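Local coordinates for protein thiol peroxidase (Aquifex aeolicus, PDB 2YZH) that probably reduces hydrogen peroxide and organic hydroperoxides to water and alcohols, using thioredoxin as its electron donor, and so protects the cell against oxidative stress, at residues V14-P19 with V121-G126; D47-I52 with E78-T83; C63-K68 with T155-Y160. All blocks are in the same frame, centred on the assembly; numbering follows the deposited sequence.

Contact 1 of 3, residues V14-P19 with V121-G126; sequences VTLVGP and VLIGEG. With SO4 (sulfate ion), chain F.
Val17 and Leu122 are joined by the straightest of the backbone bonds here: Val17 N gives its proton to Leu122 O at 2.8 Å with an N-H...O angle of 172°. Two residues away Gly124 N donates to Thr15 O, 2.9 Å apart, and Leu16 and Ile123 between them form a single beta bridge. A water lengthens the pairing by donating to Val17 O and accepting from Leu122 N.

The polar side-chain contact belongs to Glu125. With CG held between its own N and carbonyl carbon (chi1 72°) and the chain extended beyond, OE2 accepts a hydrogen bond from Thr15 N at 3.0 Å, on its anti side and 19° out of the carboxylate plane. Thr15 OG1 lies 3.1 Å from the same OE2, while Glu125 CG rests 3.7 Å from Val14 CB, so this methylene packs against the valine.

Branched aliphatics fill the rest. Leu16 CD2 reaches Ile123 CG1 at 4.0 Å, and Val17 CG2 packs 3.9 Å from Gly124 CA, a close approach that suits glycine. Gly126 N donates to O3 of a sulfate, probably from the crystallisation liquor, which Arg5 and Glu20 of the second subunit also hold. The whole is an isolated beta bridge, tying the end of the N-terminal hairpin to the loop before strand 135-139, at the interface with a second subunit of this thioredoxin-fold peroxiredoxin.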
loop_
_atom_site.group_PDB
_atom_site.type_symbol
_atom_site.label_atom_id
_atom_site.label_comp_id
_atom_site.label_asym_id
_atom_site.label_seq_id
_atom_site.Cartn_x
_atom_site.Cartn_y
_atom_site.Cartn_z
ATOM N N VAL D 14 8.436 0.407 20.188
ATOM C CA VAL D 14 8.256 0.400 18.744
ATOM C C VAL D 14 7.323 1.554 18.409
ATOM O O VAL D 14 6.298 1.755 19.059
ATOM C CB VAL D 14 7.658 -0.927 18.224
ATOM C CG1 VAL D 14 8.656 -2.054 18.419
ATOM C CG2 VAL D 14 6.355 -1.227 18.919
ATOM N N THR D 15 7.690 2.326 17.400
ATOM C CA THR D 15 6.882 3.464 17.017
ATOM C C THR D 15 5.691 3.062 16.161
ATOM O O THR D 15 5.733 2.064 15.434
ATOM C CB THR D 15 7.726 4.490 16.256
ATOM O OG1 THR D 15 8.453 3.823 15.217
ATOM C CG2 THR D 15 8.707 5.168 17.200
ATOM N N LEU D 16 4.628 3.846 16.277
ATOM C CA LEU D 16 3.409 3.632 15.515
ATOM C C LEU D 16 3.376 4.677 14.414
ATOM O O LEU D 16 3.987 5.739 14.535
ATOM C CB LEU D 16 2.179 3.813 16.408
ATOM C CG LEU D 16 2.088 2.887 17.624
ATOM C CD1 LEU D 16 0.873 3.264 18.462
ATOM C CD2 LEU D 16 2.015 1.442 17.156
ATOM N N VAL D 17 2.679 4.365 13.332
ATOM C CA VAL D 17 2.536 5.296 12.220
ATOM C C VAL D 17 1.429 6.283 12.610
ATOM O O VAL D 17 0.434 5.890 13.219
ATOM C CB VAL D 17 2.138 4.528 10.937
ATOM C CG1 VAL D 17 1.848 5.498 9.801
ATOM C CG2 VAL D 17 3.256 3.565 10.550
ATOM N N GLY D 18 1.613 7.562 12.291
ATOM C CA GLY D 18 0.601 8.555 12.619
ATOM C C GLY D 18 -0.616 8.423 11.715
ATOM O O GLY D 18 -0.630 7.569 10.827
ATOM N N PRO D 19 -1.656 9.252 11.905
ATOM C CA PRO D 19 -1.775 10.310 12.913
ATOM C C PRO D 19 -2.273 9.764 14.246
ATOM O O PRO D 19 -2.913 8.713 14.297
ATOM C CB PRO D 19 -2.794 11.248 12.288
ATOM C CG PRO D 19 -3.751 10.269 11.663
ATOM C CD PRO D 19 -2.799 9.301 10.972
ATOM N N VAL D 121 -2.785 3.194 14.762
ATOM C CA VAL D 121 -2.399 1.943 15.401
ATOM C C VAL D 121 -1.573 1.006 14.520
ATOM O O VAL D 121 -1.311 -0.133 14.898
ATOM C CB VAL D 121 -3.641 1.194 15.957
ATOM C CG1 VAL D 121 -4.280 2.021 17.068
ATOM C CG2 VAL D 121 -4.650 0.939 14.854
ATOM N N LEU D 122 -1.148 1.479 13.351
ATOM C CA LEU D 122 -0.318 0.650 12.479
ATOM C C LEU D 122 1.110 0.690 13.024
ATOM O O LEU D 122 1.683 1.771 13.189
ATOM C CB LEU D 122 -0.326 1.189 11.043
ATOM C CG LEU D 122 0.527 0.386 10.057
ATOM C CD1 LEU D 122 -0.062 -1.011 9.893
ATOM C CD2 LEU D 122 0.585 1.109 8.717
ATOM N N ILE D 123 1.679 -0.480 13.307
ATOM C CA ILE D 123 3.039 -0.563 13.839
ATOM C C ILE D 123 4.037 -0.219 12.735
ATOM O O ILE D 123 3.994 -0.793 11.649
ATOM C CB ILE D 123 3.306 -1.979 14.420
ATOM C CG1 ILE D 123 2.363 -2.212 15.605
ATOM C CG2 ILE D 123 4.755 -2.116 14.893
ATOM C CD1 ILE D 123 2.293 -3.654 16.085
ATOM N N GLY D 124 4.921 0.735 13.026
ATOM C CA GLY D 124 5.896 1.189 12.046
ATOM C C GLY D 124 7.312 0.643 12.129
ATOM O O GLY D 124 8.155 1.003 11.308
ATOM N N GLU D 125 7.595 -0.221 13.097
ATOM C CA GLU D 125 8.939 -0.781 13.201
ATOM C C GLU D 125 8.966 -2.114 13.936
ATOM O O GLU D 125 7.995 -2.505 14.583
ATOM C CB GLU D 125 9.884 0.198 13.908
ATOM C CG GLU D 125 9.643 0.348 15.398
ATOM C CD GLU D 125 10.796 1.043 16.116
ATOM O OE1 GLU D 125 11.942 0.548 16.053
ATOM O OE2 GLU D 125 10.560 2.084 16.751
ATOM N N GLY D 126 10.087 -2.814 13.817
ATOM C CA GLY D 126 10.226 -4.087 14.498
ATOM C C GLY D 126 9.625 -5.266 13.762
ATOM O O GLY D 126 9.170 -5.148 12.619
HETATM S S SO4 F . 13.923 -2.630 12.658
HETATM O O1 SO4 F . 15.019 -1.688 12.373
HETATM O O2 SO4 F . 13.961 -3.016 14.082
HETATM O O3 SO4 F . 12.627 -1.990 12.345
HETATM O O4 SO4 F . 14.082 -3.842 11.833
HETATM O O HOH W 1 -1.326 4.147 12.120
#

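Contact 2 of 3, residues D47-I52 with E78-T83; sequences DVVQVI and EGVDVT
Val49, Val51, Val80 and Val82 meet across two neighbouring parallel strands, the beta arms of a beta-alpha-beta unit whose connection is helix 61-73, in the central sheet of the thioredoxin fold. The axes of 49-52 and 80-83 are 4.7 Å apart and differ in direction by 14°.

Backbone bonds set the register, with Val49 beside Val80 and Ile52 beside Thr83. Val49 and Val51 each use both N and O towards the other strand, as in regular parallel pairing: Asp81 N donates to Val49 O at 2.8 Å, Val51 N to Asp81 O at 2.9 Å, and Thr83 N to Val51 O. The first of the series, from Val49 N to Gly79 O, is weak at 3.3 Å. Gly79 has a positive phi of 69°, a conformation easily adopted without a side chain, just before the strand begins.

Apolar contacts gather on the face of the four valines. Beta-branched residues suit extended backbone, and here Val51 and Val80 also meet Val167, and Val49 meets Leu170, of helix 160-170, while Val82 packs on Met74 and Val105. Val51 and Val82 run alongside each other in the same direction, with Val51 CB 3.8 Å from Val82 CG2.

Polar side chains occupy the other face, along with Ile52, and find partners beyond the pair: Gln50 OE1 accepts from Gly43 N, and Thr83 OG1 bonds to Lys40 NZ. Back among the valines, Val80 CG2, anti to its own nitrogen because chi1 of 72° places CG1 between the N and the carbonyl carbon, touches Val51 CG2 at 3.7 Å.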
loop_
_atom_site.group_PDB
_atom_site.type_symbol
_atom_site.label_atom_id
_atom_site.label_comp_id
_atom_site.label_asym_id
_atom_site.label_seq_id
_atom_site.Cartn_x
_atom_site.Cartn_y
_atom_site.Cartn_z
ATOM N N ASP D 47 -26.116 5.551 13.649
ATOM C CA ASP D 47 -27.129 5.714 14.691
ATOM C C ASP D 47 -26.952 4.617 15.740
ATOM O O ASP D 47 -27.922 3.989 16.168
ATOM C CB ASP D 47 -28.535 5.633 14.080
ATOM C CG ASP D 47 -29.641 5.922 15.091
ATOM O OD1 ASP D 47 -30.818 5.654 14.768
ATOM O OD2 ASP D 47 -29.340 6.418 16.201
ATOM N N VAL D 48 -25.705 4.394 16.151
ATOM C CA VAL D 48 -25.381 3.367 17.135
ATOM C C VAL D 48 -23.969 3.587 17.679
ATOM O O VAL D 48 -23.114 4.148 16.990
ATOM C CB VAL D 48 -25.457 1.956 16.495
ATOM C CG1 VAL D 48 -24.361 1.798 15.451
ATOM C CG2 VAL D 48 -25.343 0.882 17.566
ATOM N N VAL D 49 -23.722 3.152 18.913
ATOM C CA VAL D 49 -22.395 3.304 19.503
ATOM C C VAL D 49 -21.489 2.224 18.927
ATOM O O VAL D 49 -21.839 1.046 18.922
ATOM C CB VAL D 49 -22.437 3.183 21.046
ATOM C CG1 VAL D 49 -21.024 3.096 21.602
ATOM C CG2 VAL D 49 -23.140 4.396 21.637
ATOM N N GLN D 50 -20.322 2.625 18.439
ATOM C CA GLN D 50 -19.399 1.673 17.846
ATOM C C GLN D 50 -18.191 1.405 18.721
ATOM O O GLN D 50 -17.626 2.319 19.316
ATOM C CB GLN D 50 -18.895 2.187 16.495
ATOM C CG GLN D 50 -19.960 2.577 15.504
ATOM C CD GLN D 50 -19.348 3.084 14.212
ATOM O OE1 GLN D 50 -18.644 2.346 13.523
ATOM N NE2 GLN D 50 -19.603 4.345 13.883
ATOM N N VAL D 51 -17.799 0.141 18.790
ATOM C CA VAL D 51 -16.631 -0.263 19.553
ATOM C C VAL D 51 -15.708 -0.975 18.573
ATOM O O VAL D 51 -16.048 -2.032 18.047
ATOM C CB VAL D 51 -16.994 -1.230 20.700
ATOM C CG1 VAL D 51 -15.731 -1.638 21.461
ATOM C CG2 VAL D 51 -17.989 -0.565 21.641
ATOM N N ILE D 52 -14.552 -0.375 18.318
ATOM C CA ILE D 52 -13.575 -0.933 17.395
ATOM C C ILE D 52 -12.382 -1.411 18.211
ATOM O O ILE D 52 -11.717 -0.623 18.878
ATOM C CB ILE D 52 -13.129 0.130 16.378
ATOM C CG1 ILE D 52 -14.350 0.643 15.610
ATOM C CG2 ILE D 52 -12.098 -0.451 15.423
ATOM C CD1 ILE D 52 -14.055 1.814 14.692
ATOM N N GLU D 78 -27.721 -4.042 23.926
ATOM C CA GLU D 78 -28.462 -3.304 22.901
ATOM C C GLU D 78 -27.782 -1.969 22.585
ATOM O O GLU D 78 -27.045 -1.428 23.407
ATOM C CB GLU D 78 -29.892 -3.014 23.376
ATOM C CG GLU D 78 -30.687 -4.205 23.939
ATOM C CD GLU D 78 -31.107 -5.223 22.885
ATOM O OE1 GLU D 78 -31.232 -4.851 21.699
ATOM O OE2 GLU D 78 -31.330 -6.397 23.249
ATOM N N GLY D 79 -28.040 -1.444 21.390
ATOM C CA GLY D 79 -27.488 -0.158 21.000
ATOM C C GLY D 79 -25.992 -0.045 20.768
ATOM O O GLY D 79 -25.448 1.060 20.806
ATOM N N VAL D 80 -25.321 -1.163 20.520
ATOM C CA VAL D 80 -23.883 -1.132 20.283
ATOM C C VAL D 80 -23.484 -2.060 19.141
ATOM O O VAL D 80 -24.144 -3.068 18.881
ATOM C CB VAL D 80 -23.097 -1.534 21.558
ATOM C CG1 VAL D 80 -23.256 -3.025 21.822
ATOM C CG2 VAL D 80 -21.629 -1.167 21.407
ATOM N N ASP D 81 -22.409 -1.705 18.452
ATOM C CA ASP D 81 -21.903 -2.507 17.345
ATOM C C ASP D 81 -20.411 -2.687 17.605
ATOM O O ASP D 81 -19.638 -1.737 17.487
ATOM C CB ASP D 81 -22.143 -1.779 16.018
ATOM C CG ASP D 81 -21.642 -2.561 14.827
ATOM O OD1 ASP D 81 -22.024 -3.743 14.683
ATOM O OD2 ASP D 81 -20.867 -1.996 14.028
ATOM N N VAL D 82 -20.018 -3.904 17.972
ATOM C CA VAL D 82 -18.624 -4.210 18.290
ATOM C C VAL D 82 -17.908 -4.994 17.194
ATOM O O VAL D 82 -18.375 -6.046 16.758
ATOM C CB VAL D 82 -18.535 -5.010 19.617
ATOM C CG1 VAL D 82 -17.090 -5.202 20.024
ATOM C CG2 VAL D 82 -19.300 -4.283 20.707
ATOM N N THR D 83 -16.756 -4.483 16.767
ATOM C CA THR D 83 -15.981 -5.131 15.720
ATOM C C THR D 83 -14.521 -5.295 16.129
ATOM O O THR D 83 -13.891 -4.338 16.578
ATOM C CB THR D 83 -16.012 -4.308 14.413
ATOM O OG1 THR D 83 -17.371 -4.032 14.039
ATOM C CG2 THR D 83 -15.334 -5.079 13.284
#

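Contact 3 of 3, residues C63-K68 with T155-Y160; sequences CETETK and TEEPNY
Glu66 meets Pro158 and Tyr160 where helix 61-73, which in this thioredoxin-fold peroxiredoxin carries the predicted peroxidatic Cys63, faces the loop leading into helix 160-170.

The Glu66 side chain can be followed outward. Its root is close to the tyrosine hydroxyl: Tyr160 OH lies 3.1 Å from Glu66 CA, and CB is 3.5 Å from the same oxygen. CG, placed anti to the backbone nitrogen (chi1 -170°), is shared between Tyr160 OH and Pro158 CD, and it approaches the tyrosine ring obliquely. CD comes to 3.5 Å from Pro158 CD. At the tip, OE2 rests 3.6 Å from Pro158 CG, whereas OE1 forms a salt bridge with Arg134, whose side chain also touches Cys63. Glutamate suits this place because its methylenes pack on proline and tyrosine while its buried carboxylate reaches a charged partner.

Pro158 offers a compact apolar surface to both neighbours, its CG lying over one face of the Tyr160 ring, offset toward the rim. The ring meets Phe70 of helix 61-73 edge-to-face. Asn159, the N-cap, uses OD1 to accept from Glu162 N at the start of helix 160-170.

Thr65 provides a methyl for the contact, CG2 standing 3.5 Å from Glu157 OE1, while its OG1 is hydrogen-bonded one turn back to Pro61 O. The carboxylate of Glu157 is held by a salt bridge from OE1 to Lys69 NZ, a charge that would probably favour its ionised form. That same OE1, in the plane of the tyrosine ring at its edge, accepts the proton of Tyr160 OH at 2.8 Å through its anti lone pair.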
loop_
_atom_site.group_PDB
_atom_site.type_symbol
_atom_site.label_atom_id
_atom_site.label_comp_id
_atom_site.label_asym_id
_atom_site.label_seq_id
_atom_site.Cartn_x
_atom_site.Cartn_y
_atom_site.Cartn_z
ATOM N N CYS D 63 -4.602 -12.467 21.628
ATOM C CA CYS D 63 -5.702 -11.884 20.868
ATOM C C CYS D 63 -6.951 -12.772 20.934
ATOM O O CYS D 63 -8.073 -12.275 20.964
ATOM C CB CYS D 63 -5.273 -11.663 19.414
ATOM S SG CYS D 63 -3.812 -10.581 19.226
ATOM N N GLU D 64 -6.753 -14.086 20.955
ATOM C CA GLU D 64 -7.879 -15.011 21.031
ATOM C C GLU D 64 -8.587 -14.835 22.368
ATOM O O GLU D 64 -9.816 -14.795 22.431
ATOM C CB GLU D 64 -7.398 -16.455 20.874
ATOM C CG GLU D 64 -6.928 -16.789 19.471
ATOM C CD GLU D 64 -6.416 -18.211 19.341
ATOM O OE1 GLU D 64 -6.074 -18.617 18.208
ATOM O OE2 GLU D 64 -6.353 -18.919 20.367
ATOM N N THR D 65 -7.799 -14.721 23.433
ATOM C CA THR D 65 -8.327 -14.532 24.779
ATOM C C THR D 65 -9.079 -13.212 24.889
ATOM O O THR D 65 -10.163 -13.143 25.482
ATOM C CB THR D 65 -7.184 -14.542 25.822
ATOM O OG1 THR D 65 -6.623 -15.857 25.896
ATOM C CG2 THR D 65 -7.698 -14.129 27.191
ATOM N N GLU D 66 -8.501 -12.159 24.318
ATOM C CA GLU D 66 -9.128 -10.845 24.362
ATOM C C GLU D 66 -10.476 -10.874 23.642
ATOM O O GLU D 66 -11.473 -10.366 24.153
ATOM C CB GLU D 66 -8.229 -9.802 23.698
ATOM C CG GLU D 66 -8.704 -8.377 23.921
ATOM C CD GLU D 66 -7.995 -7.367 23.036
ATOM O OE1 GLU D 66 -6.835 -7.613 22.652
ATOM O OE2 GLU D 66 -8.603 -6.319 22.740
ATOM N N THR D 67 -10.495 -11.470 22.453
ATOM C CA THR D 67 -11.715 -11.556 21.656
ATOM C C THR D 67 -12.810 -12.380 22.334
ATOM O O THR D 67 -13.987 -12.010 22.290
ATOM C CB THR D 67 -11.420 -12.148 20.267
ATOM O OG1 THR D 67 -10.392 -11.378 19.635
ATOM C CG2 THR D 67 -12.677 -12.115 19.396
ATOM N N LYS D 68 -12.438 -13.492 22.958
ATOM C CA LYS D 68 -13.429 -14.313 23.647
ATOM C C LYS D 68 -14.014 -13.547 24.825
ATOM O O LYS D 68 -15.215 -13.608 25.080
ATOM C CB LYS D 68 -12.809 -15.618 24.161
ATOM C CG LYS D 68 -12.489 -16.627 23.079
ATOM C CD LYS D 68 -13.698 -16.884 22.183
ATOM C CE LYS D 68 -14.854 -17.564 22.912
ATOM N NZ LYS D 68 -14.644 -19.035 23.075
ATOM N N THR D 155 1.972 -7.652 24.209
ATOM C CA THR D 155 1.663 -8.953 24.811
ATOM C C THR D 155 0.648 -8.895 25.948
ATOM O O THR D 155 0.177 -9.934 26.404
ATOM C CB THR D 155 2.919 -9.669 25.370
ATOM O OG1 THR D 155 3.489 -8.886 26.425
ATOM C CG2 THR D 155 3.948 -9.891 24.273
ATOM N N GLU D 156 0.312 -7.695 26.412
ATOM C CA GLU D 156 -0.642 -7.560 27.507
ATOM C C GLU D 156 -2.083 -7.408 27.022
ATOM O O GLU D 156 -2.336 -6.929 25.915
ATOM C CB GLU D 156 -0.253 -6.366 28.397
ATOM C CG GLU D 156 1.096 -6.560 29.083
ATOM C CD GLU D 156 1.586 -5.347 29.859
ATOM O OE1 GLU D 156 0.937 -4.281 29.820
ATOM O OE2 GLU D 156 2.645 -5.466 30.512
ATOM N N GLU D 157 -3.024 -7.831 27.861
ATOM C CA GLU D 157 -4.442 -7.726 27.536
ATOM C C GLU D 157 -4.902 -6.327 27.924
ATOM O O GLU D 157 -4.273 -5.668 28.753
ATOM C CB GLU D 157 -5.241 -8.784 28.305
ATOM C CG GLU D 157 -4.955 -10.214 27.867
ATOM C CD GLU D 157 -5.661 -11.243 28.733
ATOM O OE1 GLU D 157 -6.897 -11.143 28.884
ATOM O OE2 GLU D 157 -4.979 -12.149 29.262
ATOM N N PRO D 158 -5.998 -5.841 27.324
ATOM C CA PRO D 158 -6.476 -4.500 27.667
ATOM C C PRO D 158 -7.292 -4.510 28.954
ATOM O O PRO D 158 -7.504 -5.567 29.551
ATOM C CB PRO D 158 -7.331 -4.130 26.463
ATOM C CG PRO D 158 -7.965 -5.433 26.120
ATOM C CD PRO D 158 -6.803 -6.420 26.230
ATOM N N ASN D 159 -7.731 -3.329 29.376
ATOM C CA ASN D 159 -8.570 -3.189 30.558
ATOM C C ASN D 159 -9.993 -3.337 30.020
ATOM O O ASN D 159 -10.525 -2.424 29.390
ATOM C CB ASN D 159 -8.398 -1.805 31.179
ATOM C CG ASN D 159 -9.225 -1.621 32.438
ATOM O OD1 ASN D 159 -10.398 -2.000 32.488
ATOM N ND2 ASN D 159 -8.623 -1.024 33.460
ATOM N N TYR D 160 -10.599 -4.493 30.265
ATOM C CA TYR D 160 -11.945 -4.780 29.778
ATOM C C TYR D 160 -13.063 -3.974 30.439
ATOM O O TYR D 160 -13.878 -3.357 29.757
ATOM C CB TYR D 160 -12.223 -6.274 29.935
ATOM C CG TYR D 160 -11.237 -7.157 29.204
ATOM C CD1 TYR D 160 -11.382 -7.425 27.839
ATOM C CD2 TYR D 160 -10.155 -7.726 29.874
ATOM C CE1 TYR D 160 -10.476 -8.246 27.164
ATOM C CE2 TYR D 160 -9.242 -8.546 29.209
ATOM C CZ TYR D 160 -9.410 -8.803 27.855
ATOM O OH TYR D 160 -8.529 -9.635 27.207
#

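Contact 2 lies within the central sheet and contact 3 on one of its helical layers; helix 61-73, which supplies residues 63-68 of contact 3, connects the two strands of contact 2, and helix 160-170, entered through 155-160, packs on three of their four valines. Contact 1 is on the other side of the chain's centre from contact 2, about 26 Å between centres, and is a buried contact which a second subunit also meets. The chemistry follows place. Regular parallel bonds and valines serve the sheet, a few irregular backbone bonds plus one carboxylate join the loops of contact 1, and side-chain packing with salt bridges to outside residues marks the partly buried contact 3, which includes Cys63.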